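Side-chain contacts in 3-oxosteroid 1-dehydrogenase (Sterolibacterium denitrificans, PDB 7P18), which probably catalyses the FAD-dependent dehydrogenation of 3-oxosteroids to 3-oxo-Delta(1)-steroids: residues 63-68 against 128-133; 112-117 against 174-179; 168-173 against 464-469. One frame throughout, in Å; residues are numbered along the deposited sequence.

Contact 1 (63-68 against 128-133)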
loop_
_atom_site.group_PDB
_atom_site.type_symbol
_atom_site.label_atom_id
_atom_site.label_comp_id
_atom_site.label_asym_id
_atom_site.label_seq_id
_atom_site.Cartn_x
_atom_site.Cartn_y
_atom_site.Cartn_z
ATOM N N ILE A 63 -14.189 -16.617 -11.874
ATOM C CA ILE A 63 -15.488 -16.032 -12.270
ATOM C C ILE A 63 -15.292 -15.209 -13.543
ATOM O O ILE A 63 -14.148 -14.846 -13.906
ATOM C CB ILE A 63 -16.097 -15.223 -11.120
ATOM C CG1 ILE A 63 -15.200 -14.048 -10.693
ATOM C CG2 ILE A 63 -16.440 -16.143 -9.960
ATOM C CD1 ILE A 63 -15.902 -13.080 -9.778
ATOM N N LYS A 64 -16.384 -14.868 -14.205
ATOM C CA LYS A 64 -16.248 -14.159 -15.496
ATOM C C LYS A 64 -16.100 -12.655 -15.238
ATOM O O LYS A 64 -16.734 -12.103 -14.330
ATOM C CB LYS A 64 -17.364 -14.503 -16.486
ATOM C CG LYS A 64 -16.884 -14.676 -17.937
ATOM C CD LYS A 64 -15.858 -15.816 -18.157
ATOM C CE LYS A 64 -15.151 -15.719 -19.496
ATOM N NZ LYS A 64 -14.388 -16.981 -19.808
ATOM N N ASP A 65 -15.289 -12.034 -16.076
ATOM C CA ASP A 65 -14.993 -10.585 -16.051
ATOM C C ASP A 65 -14.820 -10.126 -17.498
ATOM O O ASP A 65 -14.843 -10.971 -18.437
ATOM C CB ASP A 65 -13.733 -10.332 -15.218
ATOM C CG ASP A 65 -13.605 -8.909 -14.696
ATOM O OD1 ASP A 65 -14.524 -8.104 -14.936
ATOM O OD2 ASP A 65 -12.545 -8.615 -14.088
ATOM N N SER A 66 -14.690 -8.832 -17.699
ATOM C CA SER A 66 -14.552 -8.265 -19.051
ATOM C C SER A 66 -13.970 -6.876 -18.964
ATOM O O SER A 66 -14.175 -6.191 -17.945
ATOM C CB SER A 66 -15.884 -8.220 -19.784
ATOM O OG SER A 66 -16.835 -7.396 -19.158
ATOM N N PHE A 67 -13.323 -6.499 -20.048
ATOM C CA PHE A 67 -12.789 -5.148 -20.276
ATOM C C PHE A 67 -13.906 -4.124 -20.034
ATOM O O PHE A 67 -13.688 -3.113 -19.317
ATOM C CB PHE A 67 -12.226 -5.073 -21.693
ATOM C CG PHE A 67 -11.604 -3.745 -22.032
ATOM C CD1 PHE A 67 -12.378 -2.704 -22.511
ATOM C CD2 PHE A 67 -10.245 -3.553 -21.878
ATOM C CE1 PHE A 67 -11.800 -1.487 -22.861
ATOM C CE2 PHE A 67 -9.665 -2.337 -22.194
ATOM C CZ PHE A 67 -10.443 -1.311 -22.694
ATOM N N ASP A 68 -15.073 -4.325 -20.626
ATOM C CA ASP A 68 -16.140 -3.285 -20.543
ATOM C C ASP A 68 -16.678 -3.153 -19.103
ATOM O O ASP A 68 -16.965 -2.017 -18.674
ATOM C CB ASP A 68 -17.284 -3.567 -21.506
ATOM C CG ASP A 68 -18.177 -2.363 -21.706
ATOM O OD1 ASP A 68 -17.651 -1.298 -22.092
ATOM O OD2 ASP A 68 -19.350 -2.478 -21.363
ATOM N N GLY A 128 -14.656 -10.977 -6.187
ATOM C CA GLY A 128 -13.340 -11.574 -5.928
ATOM C C GLY A 128 -12.550 -11.700 -7.197
ATOM O O GLY A 128 -13.113 -11.464 -8.270
ATOM N N GLY A 129 -11.271 -11.989 -7.087
ATOM C CA GLY A 129 -10.501 -12.534 -8.209
ATOM C C GLY A 129 -9.751 -11.479 -9.005
ATOM O O GLY A 129 -8.838 -11.883 -9.715
ATOM N N ARG A 130 -10.104 -10.178 -8.937
ATOM C CA ARG A 130 -9.301 -9.152 -9.664
ATOM C C ARG A 130 -7.983 -8.889 -8.926
ATOM O O ARG A 130 -6.940 -8.742 -9.572
ATOM C CB ARG A 130 -10.095 -7.853 -9.843
ATOM C CG ARG A 130 -11.350 -7.972 -10.690
ATOM C CD ARG A 130 -11.940 -6.595 -10.946
ATOM N NE ARG A 130 -12.879 -6.578 -12.052
ATOM C CZ ARG A 130 -13.891 -5.717 -12.198
ATOM N NH1 ARG A 130 -14.170 -4.792 -11.282
ATOM N NH2 ARG A 130 -14.614 -5.765 -13.307
ATOM N N THR A 131 -8.024 -8.825 -7.602
ATOM C CA THR A 131 -6.825 -8.758 -6.737
ATOM C C THR A 131 -5.996 -10.038 -6.937
ATOM O O THR A 131 -6.586 -11.114 -6.890
ATOM C CB THR A 131 -7.207 -8.559 -5.272
ATOM O OG1 THR A 131 -7.865 -7.303 -5.094
ATOM C CG2 THR A 131 -5.983 -8.649 -4.390
ATOM N N MET A 132 -4.696 -9.874 -7.136
ATOM C CA MET A 132 -3.699 -10.955 -7.278
ATOM C C MET A 132 -2.542 -10.707 -6.307
ATOM O O MET A 132 -2.236 -9.511 -5.989
ATOM C CB MET A 132 -3.164 -11.052 -8.704
ATOM C CG MET A 132 -4.243 -11.107 -9.808
ATOM S SD MET A 132 -3.506 -11.325 -11.454
ATOM C CE MET A 132 -3.243 -13.094 -11.460
ATOM N N GLU A 133 -1.911 -11.799 -5.869
ATOM C CA GLU A 133 -0.760 -11.711 -4.939
ATOM C C GLU A 133 0.329 -12.705 -5.336
ATOM O O GLU A 133 0.105 -13.626 -6.151
ATOM C CB GLU A 133 -1.258 -11.933 -3.523
ATOM C CG GLU A 133 -1.546 -13.404 -3.185
ATOM C CD GLU A 133 -1.626 -13.633 -1.689
ATOM O OE1 GLU A 133 -0.807 -12.984 -0.929
ATOM O OE2 GLU A 133 -2.548 -14.385 -1.281
#
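With its CG swung trans to its own amide nitrogen (chi1 -159°), D65 holds its carboxylate out to R130, whose chain runs extended from CG to NE and brings one edge of the guanidinium alongside. The grip is side-on and double: NE of R130 donates almost straight (178°) to OD2 of D65 at 2.9 Å, while NH2 of R130 reaches OD1 of D65, also at 2.9 Å. Both oxygens are met on their syn sides and lie close to the guanidinium plane, yet the two flat groups are twisted 34° apart. An arginine suits this buried place because its several N-H groups can serve several acceptors: NH1 turns away to a salt bridge with D117 and a hydrogen bond to the carbonyl oxygen of G124. Aspartate suits its own place as a short carboxylate with two oxygens to share, OD2 also taking the backbone N-H of N57 and OD1 a weak bond from S66 N. Nearby, the methyl CD1 of I63 rests 3.6 Å from the carbonyl oxygen of G128. S66 caps the start of helix 67-78; R130 directly precedes strand 131-138 and packs on W54 of its antiparallel neighbour 53-54, so the salt bridge ties the approach to that helix to the sheet.

Contact 2 (112-117 against 174-179). With ANB (androsta-1,4-diene-3,17-dione), chain D.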
loop_
_atom_site.group_PDB
_atom_site.type_symbol
_atom_site.label_atom_id
_atom_site.label_comp_id
_atom_site.label_asym_id
_atom_site.label_seq_id
_atom_site.Cartn_x
_atom_site.Cartn_y
_atom_site.Cartn_z
ATOM N N CYS A 112 -6.415 -13.601 -5.599
ATOM C CA CYS A 112 -7.141 -13.696 -4.313
ATOM C C CYS A 112 -8.636 -13.871 -4.614
ATOM O O CYS A 112 -9.378 -12.868 -4.752
ATOM C CB CYS A 112 -6.850 -12.485 -3.446
ATOM S SG CYS A 112 -5.083 -12.269 -3.123
ATOM N N HIS A 113 -9.070 -15.126 -4.753
ATOM C CA HIS A 113 -10.371 -15.504 -5.357
ATOM C C HIS A 113 -11.543 -14.919 -4.570
ATOM O O HIS A 113 -12.618 -14.649 -5.185
ATOM C CB HIS A 113 -10.491 -17.042 -5.485
ATOM C CG HIS A 113 -9.422 -17.626 -6.343
ATOM N ND1 HIS A 113 -9.399 -17.429 -7.714
ATOM C CD2 HIS A 113 -8.365 -18.415 -6.052
ATOM C CE1 HIS A 113 -8.361 -18.028 -8.232
ATOM N NE2 HIS A 113 -7.694 -18.639 -7.226
ATOM N N ARG A 114 -11.376 -14.742 -3.265
ATOM C CA ARG A 114 -12.503 -14.307 -2.388
ATOM C C ARG A 114 -12.394 -12.829 -1.998
ATOM O O ARG A 114 -13.241 -12.360 -1.194
ATOM C CB ARG A 114 -12.532 -15.186 -1.132
ATOM C CG ARG A 114 -12.738 -16.666 -1.410
ATOM C CD ARG A 114 -12.422 -17.490 -0.164
ATOM N NE ARG A 114 -13.296 -17.092 0.928
ATOM C CZ ARG A 114 -13.043 -17.275 2.215
ATOM N NH1 ARG A 114 -11.950 -17.912 2.613
ATOM N NH2 ARG A 114 -13.921 -16.834 3.102
ATOM N N TYR A 115 -11.389 -12.114 -2.488
ATOM C CA TYR A 115 -11.088 -10.733 -2.026
ATOM C C TYR A 115 -11.940 -9.786 -2.861
ATOM O O TYR A 115 -11.617 -9.547 -4.006
ATOM C CB TYR A 115 -9.612 -10.423 -2.197
ATOM C CG TYR A 115 -9.064 -9.390 -1.249
ATOM C CD1 TYR A 115 -9.817 -8.304 -0.800
ATOM C CD2 TYR A 115 -7.764 -9.513 -0.817
ATOM C CE1 TYR A 115 -9.278 -7.384 0.099
ATOM C CE2 TYR A 115 -7.222 -8.618 0.095
ATOM C CZ TYR A 115 -7.968 -7.546 0.531
ATOM O OH TYR A 115 -7.349 -6.719 1.430
ATOM N N PRO A 116 -13.048 -9.230 -2.336
ATOM C CA PRO A 116 -13.935 -8.403 -3.140
ATOM C C PRO A 116 -13.337 -7.048 -3.505
ATOM O O PRO A 116 -12.524 -6.520 -2.745
ATOM C CB PRO A 116 -15.163 -8.167 -2.246
ATOM C CG PRO A 116 -14.986 -9.175 -1.140
ATOM C CD PRO A 116 -13.508 -9.314 -0.957
ATOM N N ASP A 117 -13.740 -6.533 -4.675
ATOM C CA ASP A 117 -13.482 -5.114 -5.032
ATOM C C ASP A 117 -14.011 -4.205 -3.904
ATOM O O ASP A 117 -14.985 -4.554 -3.215
ATOM C CB ASP A 117 -14.120 -4.770 -6.365
ATOM C CG ASP A 117 -13.431 -5.418 -7.553
ATOM O OD1 ASP A 117 -12.287 -5.921 -7.390
ATOM O OD2 ASP A 117 -14.047 -5.400 -8.620
ATOM N N ALA A 174 -9.955 -14.102 9.872
ATOM C CA ALA A 174 -11.420 -14.329 9.791
ATOM C C ALA A 174 -11.833 -15.473 10.744
ATOM O O ALA A 174 -13.067 -15.592 11.017
ATOM C CB ALA A 174 -11.833 -14.603 8.367
ATOM N N LYS A 175 -10.850 -16.238 11.251
ATOM C CA LYS A 175 -11.062 -17.376 12.192
ATOM C C LYS A 175 -11.892 -18.464 11.491
ATOM O O LYS A 175 -12.926 -18.893 12.043
ATOM C CB LYS A 175 -11.770 -16.918 13.476
ATOM C CG LYS A 175 -11.043 -15.830 14.259
ATOM C CD LYS A 175 -11.273 -15.863 15.753
ATOM C CE LYS A 175 -10.195 -15.108 16.503
ATOM N NZ LYS A 175 -9.617 -15.915 17.606
ATOM N N GLU A 176 -11.487 -18.859 10.287
ATOM C CA GLU A 176 -12.156 -19.936 9.525
ATOM C C GLU A 176 -11.611 -21.272 10.026
ATOM O O GLU A 176 -10.580 -21.293 10.694
ATOM C CB GLU A 176 -11.937 -19.717 8.024
ATOM C CG GLU A 176 -12.439 -18.367 7.543
ATOM C CD GLU A 176 -12.448 -18.228 6.033
ATOM O OE1 GLU A 176 -11.570 -18.828 5.384
ATOM O OE2 GLU A 176 -13.357 -17.555 5.506
ATOM N N PRO A 177 -12.296 -22.405 9.729
ATOM C CA PRO A 177 -11.802 -23.743 10.052
ATOM C C PRO A 177 -10.468 -24.088 9.394
ATOM O O PRO A 177 -10.335 -23.751 8.264
ATOM C CB PRO A 177 -12.819 -24.700 9.412
ATOM C CG PRO A 177 -14.066 -23.878 9.223
ATOM C CD PRO A 177 -13.599 -22.448 9.044
ATOM N N GLY A 178 -9.569 -24.794 10.090
ATOM C CA GLY A 178 -8.313 -25.351 9.534
ATOM C C GLY A 178 -7.097 -24.471 9.800
ATOM O O GLY A 178 -5.950 -24.939 9.595
ATOM N N TRP A 179 -7.326 -23.238 10.241
ATOM C CA TRP A 179 -6.284 -22.234 10.580
ATOM C C TRP A 179 -5.149 -22.865 11.405
ATOM O O TRP A 179 -3.989 -22.414 11.274
ATOM C CB TRP A 179 -6.950 -21.093 11.336
ATOM C CG TRP A 179 -7.423 -21.538 12.676
ATOM C CD1 TRP A 179 -8.462 -22.375 12.966
ATOM C CD2 TRP A 179 -6.811 -21.194 13.922
ATOM N NE1 TRP A 179 -8.547 -22.558 14.318
ATOM C CE2 TRP A 179 -7.557 -21.835 14.933
ATOM C CE3 TRP A 179 -5.726 -20.388 14.278
ATOM C CZ2 TRP A 179 -7.241 -21.696 16.283
ATOM C CZ3 TRP A 179 -5.423 -20.238 15.613
ATOM C CH2 TRP A 179 -6.171 -20.887 16.600
HETATM C C1 ANB D . -3.042 -3.271 1.796
HETATM C C10 ANB D . -3.499 -4.693 1.923
HETATM C C11 ANB D . -2.132 -4.984 4.133
HETATM C C12 ANB D . -1.345 -5.924 5.057
HETATM C C13 ANB D . -2.040 -7.268 5.177
HETATM C C14 ANB D . -2.131 -7.870 3.768
HETATM C C15 ANB D . -2.510 -9.336 4.018
HETATM C C16 ANB D . -1.748 -9.699 5.304
HETATM C C17 ANB D . -1.307 -8.383 5.909
HETATM C C18 ANB D . -3.405 -7.166 5.900
HETATM C C19 ANB D . -4.895 -4.657 2.606
HETATM C C2 ANB D . -3.257 -2.508 0.722
HETATM C C3 ANB D . -3.695 -3.102 -0.540
HETATM C C4 ANB D . -3.659 -4.559 -0.563
HETATM C C5 ANB D . -3.644 -5.309 0.548
HETATM C C6 ANB D . -3.864 -6.794 0.476
HETATM C C7 ANB D . -2.941 -7.593 1.386
HETATM C C8 ANB D . -2.962 -7.033 2.801
HETATM C C9 ANB D . -2.478 -5.565 2.751
HETATM O O1 ANB D . -4.032 -2.420 -1.517
HETATM O O2 ANB D . -0.527 -8.262 6.826
#
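R114 and E176 reach for each other from opposite directions, and their flat ends meet edge to edge. The guanidinium and carboxylate planes are only 7° apart, so the pair forms one nearly flat unit. R114 uses its two terminal nitrogens in an end-on grip: NH2 lies 2.6 Å from OE2 of E176, and NH1 lies 2.9 Å from OE1 of E176. Each oxygen accepts through its syn lone pair, with both bonds close to straight; a third approach, from NH1 of R114 to OE2 of E176 at 3.2 Å, is weak. The chains behind these groups differ in shape, for E176 is extended beyond CG, whereas R114 bends at chi3 (60°) to present its end. Long, flexible side chains suit the task, since even the nearest CA atoms of the two segments, those of R114 and A174, are 12.2 Å apart. The bridge lies at the surface, with both partners packing on H170. Next to R114 in the chain, Y115 turns inward to line the steroid pocket: its OH is 3.4 Å from C19 of androsta-1,4-diene-3,17-dione, and its CE2 is 3.8 Å from C6, which meets the ring obliquely. That hydroxyl is also hydrogen-bonded to Y467. The two sides join different turns: a type I beta turn from C112 to Y115, and the Schellman motif that ends helix 166-174, with K175 at positive phi as its C-prime residue. This is a classic bidentate arginine-glutamate salt bridge, joining two surface loops.

Contact 3 (168-173 against 464-469)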
loop_
_atom_site.group_PDB
_atom_site.type_symbol
_atom_site.label_atom_id
_atom_site.label_comp_id
_atom_site.label_asym_id
_atom_site.label_seq_id
_atom_site.Cartn_x
_atom_site.Cartn_y
_atom_site.Cartn_z
ATOM N N GLU A 168 -3.174 -17.571 2.579
ATOM C CA GLU A 168 -2.801 -18.453 3.729
ATOM C C GLU A 168 -3.194 -17.747 5.018
ATOM O O GLU A 168 -3.812 -18.386 5.874
ATOM C CB GLU A 168 -1.302 -18.739 3.799
ATOM C CG GLU A 168 -0.806 -19.846 2.906
ATOM C CD GLU A 168 0.694 -19.829 2.837
ATOM O OE1 GLU A 168 1.265 -18.872 3.391
ATOM O OE2 GLU A 168 1.289 -20.740 2.198
ATOM N N ALA A 169 -2.856 -16.467 5.139
ATOM C CA ALA A 169 -3.202 -15.624 6.304
ATOM C C ALA A 169 -4.712 -15.646 6.509
ATOM O O ALA A 169 -5.107 -16.222 7.514
ATOM C CB ALA A 169 -2.697 -14.203 6.142
ATOM N N HIS A 170 -5.488 -15.047 5.587
ATOM C CA HIS A 170 -6.876 -14.524 5.757
ATOM C C HIS A 170 -7.709 -15.461 6.643
ATOM O O HIS A 170 -8.508 -14.966 7.455
ATOM C CB HIS A 170 -7.562 -14.298 4.395
ATOM C CG HIS A 170 -9.029 -14.101 4.501
ATOM N ND1 HIS A 170 -9.914 -15.127 4.258
ATOM C CD2 HIS A 170 -9.776 -13.038 4.822
ATOM C CE1 HIS A 170 -11.139 -14.713 4.449
ATOM N NE2 HIS A 170 -11.076 -13.443 4.820
ATOM N N VAL A 171 -7.511 -16.765 6.471
ATOM C CA VAL A 171 -8.125 -17.862 7.264
ATOM C C VAL A 171 -8.011 -17.566 8.770
ATOM O O VAL A 171 -8.988 -17.777 9.510
ATOM C CB VAL A 171 -7.407 -19.182 6.925
ATOM C CG1 VAL A 171 -7.795 -20.262 7.905
ATOM C CG2 VAL A 171 -7.627 -19.618 5.487
ATOM N N MET A 172 -6.836 -17.108 9.208
ATOM C CA MET A 172 -6.500 -16.888 10.640
ATOM C C MET A 172 -7.205 -15.629 11.177
ATOM O O MET A 172 -7.718 -15.684 12.314
ATOM C CB MET A 172 -4.987 -16.752 10.809
ATOM C CG MET A 172 -4.230 -18.016 10.421
ATOM S SD MET A 172 -2.434 -17.878 10.581
ATOM C CE MET A 172 -2.292 -16.549 11.777
ATOM N N LEU A 173 -7.224 -14.539 10.396
ATOM C CA LEU A 173 -7.840 -13.233 10.805
ATOM C C LEU A 173 -9.371 -13.376 10.839
ATOM O O LEU A 173 -9.993 -12.815 11.768
ATOM C CB LEU A 173 -7.410 -12.120 9.835
ATOM C CG LEU A 173 -7.737 -10.675 10.224
ATOM C CD1 LEU A 173 -9.181 -10.309 9.939
ATOM C CD2 LEU A 173 -7.391 -10.382 11.671
ATOM N N ASP A 464 -16.933 -5.499 3.404
ATOM C CA ASP A 464 -16.909 -5.328 4.884
ATOM C C ASP A 464 -16.790 -6.702 5.558
ATOM O O ASP A 464 -15.917 -6.901 6.425
ATOM C CB ASP A 464 -18.170 -4.657 5.411
ATOM C CG ASP A 464 -18.341 -3.185 5.105
ATOM O OD1 ASP A 464 -17.732 -2.723 4.146
ATOM O OD2 ASP A 464 -19.186 -2.578 5.762
ATOM N N ARG A 465 -17.597 -7.666 5.118
ATOM C CA ARG A 465 -17.709 -8.986 5.798
ATOM C C ARG A 465 -16.481 -9.852 5.529
ATOM O O ARG A 465 -16.245 -10.758 6.314
ATOM C CB ARG A 465 -18.984 -9.694 5.348
ATOM C CG ARG A 465 -20.245 -8.961 5.767
ATOM C CD ARG A 465 -21.493 -9.772 5.613
ATOM N NE ARG A 465 -21.866 -10.113 4.255
ATOM C CZ ARG A 465 -22.723 -9.430 3.488
ATOM N NH1 ARG A 465 -23.256 -8.292 3.894
ATOM N NH2 ARG A 465 -23.022 -9.885 2.283
ATOM N N TYR A 466 -15.677 -9.561 4.506
ATOM C CA TYR A 466 -14.465 -10.347 4.181
ATOM C C TYR A 466 -13.545 -10.451 5.409
ATOM O O TYR A 466 -12.923 -11.495 5.603
ATOM C CB TYR A 466 -13.733 -9.746 2.984
ATOM C CG TYR A 466 -12.534 -10.524 2.505
ATOM C CD1 TYR A 466 -12.637 -11.817 2.017
ATOM C CD2 TYR A 466 -11.276 -9.952 2.521
ATOM C CE1 TYR A 466 -11.517 -12.519 1.585
ATOM C CE2 TYR A 466 -10.148 -10.632 2.087
ATOM C CZ TYR A 466 -10.269 -11.929 1.618
ATOM O OH TYR A 466 -9.113 -12.509 1.187
ATOM N N TYR A 467 -13.386 -9.370 6.170
ATOM C CA TYR A 467 -12.492 -9.294 7.343
ATOM C C TYR A 467 -13.309 -9.276 8.638
ATOM O O TYR A 467 -12.739 -8.918 9.679
ATOM C CB TYR A 467 -11.552 -8.094 7.187
ATOM C CG TYR A 467 -10.391 -8.306 6.244
ATOM C CD1 TYR A 467 -9.550 -9.407 6.319
ATOM C CD2 TYR A 467 -10.094 -7.339 5.290
ATOM C CE1 TYR A 467 -8.462 -9.566 5.465
ATOM C CE2 TYR A 467 -9.010 -7.476 4.433
ATOM C CZ TYR A 467 -8.221 -8.607 4.491
ATOM O OH TYR A 467 -7.175 -8.669 3.630
ATOM N N GLY A 468 -14.603 -9.592 8.589
ATOM C CA GLY A 468 -15.390 -9.894 9.799
ATOM C C GLY A 468 -15.022 -11.269 10.387
ATOM O O GLY A 468 -14.149 -11.956 9.834
ATOM N N ASP A 469 -15.656 -11.644 11.484
ATOM C CA ASP A 469 -15.481 -12.976 12.128
ATOM C C ASP A 469 -16.642 -13.857 11.643
ATOM O O ASP A 469 -17.786 -13.560 11.980
ATOM C CB ASP A 469 -15.431 -12.847 13.646
ATOM C CG ASP A 469 -15.158 -14.149 14.393
ATOM O OD1 ASP A 469 -15.418 -15.252 13.823
ATOM O OD2 ASP A 469 -14.696 -14.035 15.513
#
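H170, Y466 and Y467 make an aromatic cluster where helix 166-174 meets the end of helix 462-466. H170 holds Y466 in two ways. Its ring lies over the Y466 ring as an offset stack, planes 7° apart and centroids 4.0 Å apart, with NE2 of H170 3.4 Å from CE1 of Y466. The same NE2 donates to the backbone oxygen of Y466 at 2.8 Å, nearly straight (164°) and in the imidazole plane, with the donor tilted from the carbonyl plane. Stack and bond together should fix how the imidazole is rotated; histidine suits the place because it offers both a flat face and an N-H at its rim, and tyrosine because its broad ring gives that face a partner. CG of H170, anti to the backbone N (chi1 166°), carries the ring toward the tyrosines. Y467 comes in obliquely, its CE1 3.8 Å from CD2 of H170, while CD2 of Y466 lies 3.7 Å above the centre of the Y467 ring. Branched L173 supplies an apolar methyl, its CD1 touching CD1 of Y467 at 3.7 Å. The backbone oxygen of Y467 is buried here without a partner. Around the cluster, L173 packs on P396, while V171 of helix 166-174 touches helix 179-191.

Contacts 2 and 3 are close neighbours, their centres about 5 Å apart. E176 N probably hydrogen-bonds to V171 O at 2.8 Å across them, as does Y115 OH with Y467 OH at 2.9 Å. That tyrosine pair carries contact 3 toward the steroid, for Y115 lines its pocket and the side chain of Y467 is about 5 Å from it. Contact 1 is centred about 17 Å from contact 2 but touches it through segment 112-117: R130 NH1 forms a salt bridge with D117 OD2 at 2.7 Å, and T131 O lies 2.8 Å from C112 N. Contacts 1 and 3 do not touch. Segment 112-117 therefore links them, reaching the steroid through Y115.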